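Local coordinates for alpha-L-rhamnosidase (Aspergillus terreus, PDB 6GSZ), which probably hydrolyses terminal non-reducing alpha-L-rhamnose residues from alpha-L-rhamnosides, at residues S525-A530 against F576-W581; D593-K598 against N653-G658; G658-L663 against K679-I684. One frame throughout, in Å; residues are numbered along the deposited sequence.

Overall arrangement
All three contacts lie in the helical catalytic domain. From the N terminus, contact 1 closes a loop of 45 residues. It joins the loop before helix 530-542 to the loop after helix 545-562, at the glucose site. Contact 2 closes a loop of 54 and ties the lead-in to helix 598-619 to the start of helix 656-664. Contact 3 closes one of 15 and packs helix 656-664 against helix 671-687. All three loops are mostly helical and follow in series, none inside another. Contacts 1 and 2 touch through Asp580 with Thr657 and Gln577 with Lys598. Contacts 2 and 3 share Gly658 and meet in the Glu654-Arg680 salt bridge. Contacts 1 and 3 do not touch.

Contact 1 of 3, residues S525-A530 against F576-W581; sequences SIWGDA and FQWADW. With BGC (beta-D-glucopyranose), chain B.
One face of the Trp527 ring is covered by Trp578. Trp527, Trp578 and Trp581 form an aromatic wall of the glucose pocket in the (alpha/alpha)6-barrel domain. Trp578 CB lies 3.6 Å from the centroid of the Trp527 six-membered ring, a CH-pi contact. Trp578 CD1 lies over the same ring system, nearer the rim. The two five-membered rings meet obliquely, planes at 35°. O3 of the bound glucose and Ala579 O sit at the edge of Trp527. One face of the Trp578 ring looks at the glucose, with Trp578 CE3 3.4 Å from O4 of the sugar. Phe576 CE2 lies over the opposite face, and Trp581 CE3 meets the edge.

Trp527 NE1 donates a somewhat bent hydrogen bond to glucose O3, at 3.0 Å. Trp581 offers a face to O4, and its CZ2 is 3.5 Å from C6 of the glucose. Trp527 CH2 also touches Trp581 CB at 3.8 Å. Asp460, Asp473 and His761 add hydrogen bonds to the sugar.

The polar part of the contact is at Gln577. Its chain bends at chi2 (-68°), which brings OE1 to the other loop. Ser525 N donates to Gln577 OE1 at 2.9 Å and 164°, in the carbonyl plane and on a lone pair. A water donates to both Ser525 O and Gln577 OE1 and accepts from Ala579 N, so it bridges the two backbones. Ser525 OG is hydrogen-bonded to Ser602 OG of helix 598-619. Ile526 N donates to Asp529 OD2, just before a type I turn from Trp527 to Ala530. Ile526 CD1 rests 3.7 Å from Ala579 O.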
loop_
_atom_site.group_PDB
_atom_site.type_symbol
_atom_site.label_atom_id
_atom_site.label_comp_id
_atom_site.label_asym_id
_atom_site.label_seq_id
_atom_site.Cartn_x
_atom_site.Cartn_y
_atom_site.Cartn_z
ATOM N N SER A 525 -20.138 5.712 8.166
ATOM C CA SER A 525 -19.156 6.790 8.318
ATOM C C SER A 525 -17.766 6.175 8.472
ATOM O O SER A 525 -17.652 5.004 8.857
ATOM C CB SER A 525 -19.472 7.626 9.524
ATOM O OG SER A 525 -19.229 6.904 10.710
ATOM N N ILE A 526 -16.739 6.936 8.094
ATOM C CA ILE A 526 -15.292 6.628 8.215
ATOM C C ILE A 526 -14.873 5.627 7.127
ATOM O O ILE A 526 -13.988 5.918 6.364
ATOM C CB ILE A 526 -14.863 6.184 9.627
ATOM C CG1 ILE A 526 -15.394 7.146 10.706
ATOM C CG2 ILE A 526 -13.344 6.052 9.681
ATOM C CD1 ILE A 526 -15.193 6.639 12.097
ATOM N N TRP A 527 -15.488 4.442 7.158
ATOM C CA TRP A 527 -15.340 3.399 6.133
ATOM C C TRP A 527 -15.877 3.951 4.809
ATOM O O TRP A 527 -15.083 4.135 3.892
ATOM C CB TRP A 527 -16.062 2.134 6.623
ATOM C CG TRP A 527 -15.212 1.319 7.553
ATOM C CD1 TRP A 527 -14.595 0.137 7.259
ATOM C CD2 TRP A 527 -14.854 1.598 8.924
ATOM N NE1 TRP A 527 -13.874 -0.307 8.327
ATOM C CE2 TRP A 527 -13.994 0.579 9.360
ATOM C CE3 TRP A 527 -15.154 2.626 9.830
ATOM C CZ2 TRP A 527 -13.449 0.533 10.643
ATOM C CZ3 TRP A 527 -14.600 2.590 11.095
ATOM C CH2 TRP A 527 -13.763 1.556 11.506
ATOM N N GLY A 528 -17.144 4.355 4.738
ATOM C CA GLY A 528 -17.634 4.881 3.499
ATOM C C GLY A 528 -16.953 6.193 3.113
ATOM O O GLY A 528 -16.770 6.493 1.930
ATOM N N ASP A 529 -16.609 6.982 4.141
ATOM C CA ASP A 529 -15.946 8.265 3.937
ATOM C C ASP A 529 -14.567 8.112 3.291
ATOM O O ASP A 529 -14.005 9.121 2.865
ATOM C CB ASP A 529 -15.853 9.072 5.222
ATOM C CG ASP A 529 -17.219 9.574 5.689
ATOM O OD1 ASP A 529 -17.887 10.285 4.872
ATOM O OD2 ASP A 529 -17.549 9.275 6.860
ATOM N N ALA A 530 -14.003 6.890 3.209
ATOM C CA ALA A 530 -12.737 6.717 2.516
ATOM C C ALA A 530 -12.750 7.244 1.080
ATOM O O ALA A 530 -11.678 7.653 0.565
ATOM C CB ALA A 530 -12.320 5.272 2.513
ATOM N N PHE A 576 -26.581 0.920 10.996
ATOM C CA PHE A 576 -25.379 0.289 11.473
ATOM C C PHE A 576 -24.197 1.253 11.306
ATOM O O PHE A 576 -24.041 1.869 10.216
ATOM C CB PHE A 576 -25.144 -1.020 10.709
ATOM C CG PHE A 576 -23.808 -1.617 11.057
ATOM C CD1 PHE A 576 -23.618 -2.264 12.265
ATOM C CD2 PHE A 576 -22.708 -1.393 10.260
ATOM C CE1 PHE A 576 -22.371 -2.742 12.630
ATOM C CE2 PHE A 576 -21.457 -1.861 10.628
ATOM C CZ PHE A 576 -21.281 -2.519 11.817
ATOM N N GLN A 577 -23.313 1.263 12.305
ATOM C CA GLN A 577 -22.091 2.033 12.216
ATOM C C GLN A 577 -20.927 1.293 12.908
ATOM O O GLN A 577 -21.112 0.694 13.985
ATOM C CB GLN A 577 -22.230 3.427 12.826
ATOM C CG GLN A 577 -23.249 4.317 12.142
ATOM C CD GLN A 577 -22.868 4.737 10.738
ATOM O OE1 GLN A 577 -21.685 4.702 10.357
ATOM N NE2 GLN A 577 -23.876 5.204 9.991
ATOM N N TRP A 578 -19.750 1.287 12.258
ATOM C CA TRP A 578 -18.491 0.877 12.878
ATOM C C TRP A 578 -18.013 1.913 13.905
ATOM O O TRP A 578 -17.626 1.576 15.057
ATOM C CB TRP A 578 -17.392 0.683 11.814
ATOM C CG TRP A 578 -17.720 -0.291 10.719
ATOM C CD1 TRP A 578 -18.042 -0.014 9.415
ATOM C CD2 TRP A 578 -17.786 -1.720 10.851
ATOM N NE1 TRP A 578 -18.327 -1.177 8.748
ATOM C CE2 TRP A 578 -18.135 -2.222 9.588
ATOM C CE3 TRP A 578 -17.558 -2.607 11.900
ATOM C CZ2 TRP A 578 -18.267 -3.589 9.353
ATOM C CZ3 TRP A 578 -17.697 -3.956 11.670
ATOM C CH2 TRP A 578 -18.034 -4.434 10.410
ATOM N N ALA A 579 -18.048 3.183 13.478
ATOM C CA ALA A 579 -17.694 4.372 14.308
ATOM C C ALA A 579 -16.360 4.122 15.024
ATOM O O ALA A 579 -15.373 3.783 14.366
ATOM C CB ALA A 579 -18.839 4.752 15.217
ATOM N N ASP A 580 -16.269 4.410 16.341
ATOM C CA ASP A 580 -14.971 4.341 17.022
ATOM C C ASP A 580 -14.626 2.907 17.419
ATOM O O ASP A 580 -14.447 2.585 18.599
ATOM C CB ASP A 580 -14.884 5.310 18.207
ATOM C CG ASP A 580 -13.442 5.637 18.599
ATOM O OD1 ASP A 580 -12.530 5.590 17.716
ATOM O OD2 ASP A 580 -13.222 5.939 19.807
ATOM N N TRP A 581 -14.402 2.096 16.384
ATOM C CA TRP A 581 -14.085 0.683 16.473
ATOM C C TRP A 581 -12.833 0.464 17.329
ATOM O O TRP A 581 -11.847 1.140 17.144
ATOM C CB TRP A 581 -13.889 0.206 15.029
ATOM C CG TRP A 581 -13.663 -1.260 14.823
ATOM C CD1 TRP A 581 -12.470 -1.856 14.487
ATOM C CD2 TRP A 581 -14.639 -2.307 14.915
ATOM N NE1 TRP A 581 -12.658 -3.208 14.359
ATOM C CE2 TRP A 581 -13.968 -3.506 14.606
ATOM C CE3 TRP A 581 -16.018 -2.339 15.187
ATOM C CZ2 TRP A 581 -14.634 -4.734 14.556
ATOM C CZ3 TRP A 581 -16.659 -3.567 15.184
ATOM C CH2 TRP A 581 -15.975 -4.734 14.854
HETATM C C2 BGC B . -10.701 -4.111 9.958
HETATM C C3 BGC B . -11.806 -3.194 10.401
HETATM C C4 BGC B . -13.213 -3.747 10.386
HETATM C C5 BGC B . -13.116 -5.020 11.077
HETATM C C6 BGC B . -14.534 -5.555 11.112
HETATM C C1 BGC B . -10.845 -5.458 10.645
HETATM O O1 BGC B . -9.723 -6.253 10.315
HETATM O O2 BGC B . -9.477 -3.721 10.536
HETATM O O3 BGC B . -11.886 -2.223 9.501
HETATM O O4 BGC B . -14.257 -2.919 10.948
HETATM O O5 BGC B . -12.168 -5.979 10.507
HETATM O O6 BGC B . -14.496 -6.880 11.651
HETATM O O HOH W 1 -19.134 3.761 10.867
#

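Contact 2 of 3, residues D593-K598 against N653-G658; sequences DATTNK and NETQTG. With CA (calcium ion), chain C; NAG (2-acetamido-2-deoxy-beta-D-glucopyranose), chain E.
Thr596 and Thr655 meet hydroxyl to hydroxyl in the tight part of this contact. Thr655 OG1 donates to Thr596 OG1 at 2.7 Å. Thr655 is also the N-cap of helix 656-664, and its OG1 accepts from Gly658 N at 2.9 Å. With chi1 at 61°, OG1 sits between the backbone N and the carbonyl carbon, where it can serve both partners. The methyl CG2 of Thr596 packs 3.8 Å from Gly658 CA, over the first turn of the helix. Thr655 CG2 lies 3.7 Å from Thr595 OG1, whose stronger partner is Asp583.

A second bond runs from Asn597 N to Asn653 OD1, 2.8 Å long and nearly straight at 169°. The donor stands 44° above the carbonyl plane. Asn597 uses its own side chain to cap helix 598-619, with OD1 accepting from Tyr599 N and Leu600 N.

The looser side carries the sugar and the metal. Asn653 ND2 is covalently linked to C1 of an N-acetylglucosamine, and Asn653-Glu654-Thr655 is an N-glycosylation sequon. The sugar's acetamide methyl C8 comes within 3.4 Å of Thr595 O. Earlier in the same loop, partly exposed Asp593 grips a calcium ion with both carboxylate oxygens, OD1 being 2.4 Å from the metal. Three waters also ligate the ion. One of them donates a weak hydrogen bond to Ala594 O.

The sequon is thus bonded at both ends. ND2 of Asn653 carries the glycan while OD1 of the same amide accepts from Asn597 N. Thr655 OG1 accepts from Gly658 N and gives its hydrogen to Thr596 OG1, so one hydroxyl links the helix start to the other loop.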
loop_
_atom_site.group_PDB
_atom_site.type_symbol
_atom_site.label_atom_id
_atom_site.label_comp_id
_atom_site.label_asym_id
_atom_site.label_seq_id
_atom_site.Cartn_x
_atom_site.Cartn_y
_atom_site.Cartn_z
ATOM N N ASP A 593 -18.694 -1.625 20.543
ATOM C CA ASP A 593 -19.426 -1.130 21.745
ATOM C C ASP A 593 -18.546 -0.096 22.457
ATOM O O ASP A 593 -17.968 -0.356 23.471
ATOM C CB ASP A 593 -19.855 -2.306 22.606
ATOM C CG ASP A 593 -20.642 -1.927 23.856
ATOM O OD1 ASP A 593 -21.239 -0.849 23.906
ATOM O OD2 ASP A 593 -20.669 -2.740 24.795
ATOM N N ALA A 594 -18.468 1.092 21.850
ATOM C CA ALA A 594 -17.540 2.145 22.250
ATOM C C ALA A 594 -18.159 3.023 23.329
ATOM O O ALA A 594 -19.385 3.062 23.546
ATOM C CB ALA A 594 -17.140 2.984 21.066
ATOM N N THR A 595 -17.271 3.826 23.925
ATOM C CA THR A 595 -17.674 4.806 24.944
ATOM C C THR A 595 -18.199 6.112 24.329
ATOM O O THR A 595 -18.679 6.995 25.061
ATOM C CB THR A 595 -16.539 5.109 25.936
ATOM O OG1 THR A 595 -15.457 5.698 25.213
ATOM C CG2 THR A 595 -16.070 3.881 26.694
ATOM N N THR A 596 -18.059 6.269 23.023
ATOM C CA THR A 596 -18.555 7.436 22.302
ATOM C C THR A 596 -19.715 7.017 21.397
ATOM O O THR A 596 -19.602 6.022 20.679
ATOM C CB THR A 596 -17.452 8.071 21.435
ATOM O OG1 THR A 596 -16.278 8.244 22.236
ATOM C CG2 THR A 596 -17.867 9.413 20.869
ATOM N N ASN A 597 -20.811 7.759 21.430
ATOM C CA ASN A 597 -22.005 7.486 20.632
ATOM C C ASN A 597 -21.638 7.372 19.140
ATOM O O ASN A 597 -20.924 8.220 18.576
ATOM C CB ASN A 597 -23.075 8.542 20.879
ATOM C CG ASN A 597 -24.337 8.310 20.097
ATOM O OD1 ASN A 597 -24.404 8.605 18.900
ATOM N ND2 ASN A 597 -25.316 7.725 20.768
ATOM N N LYS A 598 -22.156 6.318 18.491
ATOM C CA LYS A 598 -21.817 6.014 17.104
ATOM C C LYS A 598 -22.269 7.116 16.147
ATOM O O LYS A 598 -21.633 7.303 15.100
ATOM C CB LYS A 598 -22.427 4.666 16.671
ATOM C CG LYS A 598 -21.823 3.469 17.353
ATOM C CD LYS A 598 -22.514 2.181 16.967
ATOM C CE LYS A 598 -21.739 0.989 17.461
ATOM N NZ LYS A 598 -22.033 -0.218 16.674
ATOM N N ASN A 653 -20.753 12.952 24.985
ATOM C CA ASN A 653 -19.777 12.020 25.583
ATOM C C ASN A 653 -18.424 12.723 25.708
ATOM O O ASN A 653 -17.773 13.024 24.709
ATOM C CB ASN A 653 -19.636 10.732 24.757
ATOM C CG ASN A 653 -20.964 10.139 24.367
ATOM O OD1 ASN A 653 -21.194 9.926 23.196
ATOM N ND2 ASN A 653 -21.836 9.893 25.346
ATOM N N GLU A 654 -17.996 12.957 26.950
ATOM C CA GLU A 654 -16.710 13.594 27.232
ATOM C C GLU A 654 -15.612 12.523 27.321
ATOM O O GLU A 654 -15.146 12.144 28.375
ATOM C CB GLU A 654 -16.816 14.420 28.514
ATOM C CG GLU A 654 -17.622 15.704 28.368
ATOM C CD GLU A 654 -16.808 16.927 27.942
ATOM O OE1 GLU A 654 -15.758 17.141 28.544
ATOM O OE2 GLU A 654 -17.226 17.621 26.946
ATOM N N THR A 655 -15.247 12.032 26.140
ATOM C CA THR A 655 -14.279 10.983 25.912
ATOM C C THR A 655 -13.193 11.518 24.984
ATOM O O THR A 655 -13.330 12.598 24.394
ATOM C CB THR A 655 -14.945 9.781 25.247
ATOM O OG1 THR A 655 -15.492 10.192 23.980
ATOM C CG2 THR A 655 -16.035 9.188 26.118
ATOM N N GLN A 656 -12.085 10.796 24.892
ATOM C CA GLN A 656 -11.014 11.225 24.030
ATOM C C GLN A 656 -11.540 11.435 22.608
ATOM O O GLN A 656 -11.242 12.457 21.990
ATOM C CB GLN A 656 -9.832 10.273 24.106
ATOM C CG GLN A 656 -9.117 10.332 25.442
ATOM C CD GLN A 656 -7.872 9.483 25.477
ATOM O OE1 GLN A 656 -7.234 9.231 24.446
ATOM N NE2 GLN A 656 -7.542 9.017 26.682
ATOM N N THR A 657 -12.261 10.445 22.055
ATOM C CA THR A 657 -12.782 10.609 20.691
ATOM C C THR A 657 -13.894 11.674 20.623
ATOM O O THR A 657 -13.954 12.460 19.657
ATOM C CB THR A 657 -13.269 9.270 20.137
ATOM O OG1 THR A 657 -12.117 8.436 20.039
ATOM C CG2 THR A 657 -13.952 9.388 18.799
ATOM N N GLY A 658 -14.786 11.675 21.613
ATOM C CA GLY A 658 -15.905 12.599 21.621
ATOM C C GLY A 658 -15.505 14.077 21.648
ATOM O O GLY A 658 -16.221 14.904 21.054
HETATM CA CA CA C . -21.467 -1.104 26.262
HETATM C C1 NAG E . -23.152 9.360 25.065
HETATM C C2 NAG E . -23.603 8.360 26.091
HETATM C C3 NAG E . -25.048 7.916 25.832
HETATM C C4 NAG E . -26.016 9.071 25.592
HETATM C C5 NAG E . -25.433 9.973 24.484
HETATM C C6 NAG E . -26.311 11.166 24.099
HETATM C C7 NAG E . -22.535 6.438 24.894
HETATM C C8 NAG E . -21.601 5.298 25.033
HETATM N N2 NAG E . -22.691 7.224 26.013
HETATM O O3 NAG E . -25.434 7.133 26.926
HETATM O O4 NAG E . -27.190 8.523 24.995
HETATM O O5 NAG E . -24.136 10.395 24.890
HETATM O O6 NAG E . -26.545 11.960 25.264
HETATM O O7 NAG E . -23.092 6.574 23.788
HETATM O O HOH W 2 -20.401 1.536 26.520
HETATM O O HOH W 3 -22.531 -0.468 28.045
HETATM O O HOH W 4 -19.569 -2.260 27.076
#

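Contact 3 of 3, residues G658-L663 against K679-I684; sequences GLALPL and KRLVNI
Two near-antiparallel helices of the (alpha/alpha)6-barrel domain pack here, 656-664 against 671-687. Their local axes come within 9.9 Å, at 151° between N-to-C directions. Leu659 is the main side chain of the first helix. Its two methyls part: CD1 enters between Leu681 and Ile684, while CD2 reaches Arg680. Leu659 CD1 is 3.9 Å from Leu681 CA and only 3.4 Å from Ile684 CD1, a close methyl-methyl approach.

Leu681 answers from the other helix. Its CG is anti to the backbone N (chi1 175°), which carries CD2 across to the first helix. There Leu681 CD2 lies 4.0 Å from Leu663 CD1, where the two side chains run alongside in opposite senses, and 4.4 Å from Ala660 CB. Leu706 of helix 699-708 also touches Leu681.

Arg680 borders this apolar patch. Its NH2 is 3.8 Å from Leu659 CD2, an oblique approach. The guanidinium is held elsewhere, by a salt bridge from NE to Glu654 and a hydrogen bond from NH2 to Gly649 O.

No hydrogen bond crosses between the segments, so between these segments the contact is mainly hydrocarbon against hydrocarbon, with the arginine's charge probably balanced by Glu654.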
loop_
_atom_site.group_PDB
_atom_site.type_symbol
_atom_site.label_atom_id
_atom_site.label_comp_id
_atom_site.label_asym_id
_atom_site.label_seq_id
_atom_site.Cartn_x
_atom_site.Cartn_y
_atom_site.Cartn_z
ATOM N N GLY A 658 -14.786 11.675 21.613
ATOM C CA GLY A 658 -15.905 12.599 21.621
ATOM C C GLY A 658 -15.505 14.077 21.648
ATOM O O GLY A 658 -16.221 14.904 21.054
ATOM N N LEU A 659 -14.357 14.366 22.270
ATOM C CA LEU A 659 -13.792 15.703 22.247
ATOM C C LEU A 659 -12.892 15.899 21.020
ATOM O O LEU A 659 -12.878 16.956 20.419
ATOM C CB LEU A 659 -13.016 15.938 23.538
ATOM C CG LEU A 659 -13.904 16.212 24.746
ATOM C CD1 LEU A 659 -13.177 15.833 26.010
ATOM C CD2 LEU A 659 -14.360 17.656 24.771
ATOM N N ALA A 660 -12.044 14.919 20.691
ATOM C CA ALA A 660 -11.032 15.141 19.642
ATOM C C ALA A 660 -11.703 15.450 18.296
ATOM O O ALA A 660 -11.252 16.306 17.527
ATOM C CB ALA A 660 -10.108 13.964 19.519
ATOM N N LEU A 661 -12.779 14.732 17.962
ATOM C CA LEU A 661 -13.396 14.953 16.636
ATOM C C LEU A 661 -13.929 16.371 16.446
ATOM O O LEU A 661 -13.570 17.004 15.431
ATOM C CB LEU A 661 -14.444 13.883 16.332
ATOM C CG LEU A 661 -13.948 12.448 16.309
ATOM C CD1 LEU A 661 -15.078 11.496 15.966
ATOM C CD2 LEU A 661 -12.791 12.281 15.330
ATOM N N PRO A 662 -14.808 16.905 17.329
ATOM C CA PRO A 662 -15.243 18.279 17.112
ATOM C C PRO A 662 -14.114 19.322 17.235
ATOM O O PRO A 662 -14.200 20.345 16.600
ATOM C CB PRO A 662 -16.352 18.454 18.155
ATOM C CG PRO A 662 -15.968 17.481 19.246
ATOM C CD PRO A 662 -15.463 16.274 18.496
ATOM N N LEU A 663 -13.052 19.027 17.987
ATOM C CA LEU A 663 -11.905 19.907 18.026
ATOM C C LEU A 663 -11.177 19.911 16.682
ATOM O O LEU A 663 -10.881 20.968 16.125
ATOM C CB LEU A 663 -10.965 19.502 19.160
ATOM C CG LEU A 663 -11.471 19.856 20.564
ATOM C CD1 LEU A 663 -10.601 19.186 21.623
ATOM C CD2 LEU A 663 -11.502 21.360 20.761
ATOM N N LYS A 679 -8.816 21.985 26.781
ATOM C CA LYS A 679 -8.309 21.808 28.153
ATOM C C LYS A 679 -9.002 20.619 28.856
ATOM O O LYS A 679 -8.343 19.896 29.640
ATOM C CB LYS A 679 -8.442 23.119 28.927
ATOM C CG LYS A 679 -7.570 24.261 28.428
ATOM C CD LYS A 679 -6.110 23.983 28.600
ATOM C CE LYS A 679 -5.224 25.164 28.272
ATOM N NZ LYS A 679 -3.802 24.742 28.384
ATOM N N ARG A 680 -10.297 20.406 28.606
ATOM C CA ARG A 680 -10.970 19.249 29.191
ATOM C C ARG A 680 -10.430 17.940 28.615
ATOM O O ARG A 680 -10.298 16.965 29.364
ATOM C CB ARG A 680 -12.484 19.296 28.972
ATOM C CG ARG A 680 -13.152 20.437 29.708
ATOM C CD ARG A 680 -14.639 20.234 29.896
ATOM N NE ARG A 680 -15.355 19.949 28.672
ATOM C CZ ARG A 680 -15.716 20.811 27.742
ATOM N NH1 ARG A 680 -15.488 22.112 27.923
ATOM N NH2 ARG A 680 -16.271 20.360 26.621
ATOM N N LEU A 681 -10.080 17.942 27.320
ATOM C CA LEU A 681 -9.473 16.752 26.699
ATOM C C LEU A 681 -8.165 16.395 27.421
ATOM O O LEU A 681 -7.901 15.221 27.794
ATOM C CB LEU A 681 -9.274 16.979 25.190
ATOM C CG LEU A 681 -8.535 15.844 24.472
ATOM C CD1 LEU A 681 -9.197 14.459 24.654
ATOM C CD2 LEU A 681 -8.426 16.170 22.965
ATOM N N VAL A 682 -7.321 17.405 27.635
ATOM C CA VAL A 682 -6.018 17.194 28.305
ATOM C C VAL A 682 -6.258 16.655 29.726
ATOM O O VAL A 682 -5.517 15.764 30.168
ATOM C CB VAL A 682 -5.179 18.480 28.333
ATOM C CG1 VAL A 682 -3.971 18.345 29.255
ATOM C CG2 VAL A 682 -4.743 18.877 26.935
ATOM N N ASN A 683 -7.272 17.184 30.421
ATOM C CA ASN A 683 -7.589 16.752 31.777
ATOM C C ASN A 683 -8.025 15.280 31.790
ATOM O O ASN A 683 -7.548 14.538 32.669
ATOM C CB ASN A 683 -8.653 17.645 32.416
ATOM C CG ASN A 683 -8.896 17.292 33.866
ATOM O OD1 ASN A 683 -7.978 17.370 34.676
ATOM N ND2 ASN A 683 -10.104 16.873 34.191
ATOM N N ILE A 684 -8.899 14.880 30.851
ATOM C CA ILE A 684 -9.365 13.470 30.746
ATOM C C ILE A 684 -8.164 12.544 30.491
ATOM O O ILE A 684 -8.088 11.469 31.099
ATOM C CB ILE A 684 -10.440 13.324 29.644
ATOM C CG1 ILE A 684 -11.788 13.863 30.128
ATOM C CG2 ILE A 684 -10.537 11.883 29.166
ATOM C CD1 ILE A 684 -12.661 14.426 29.017
#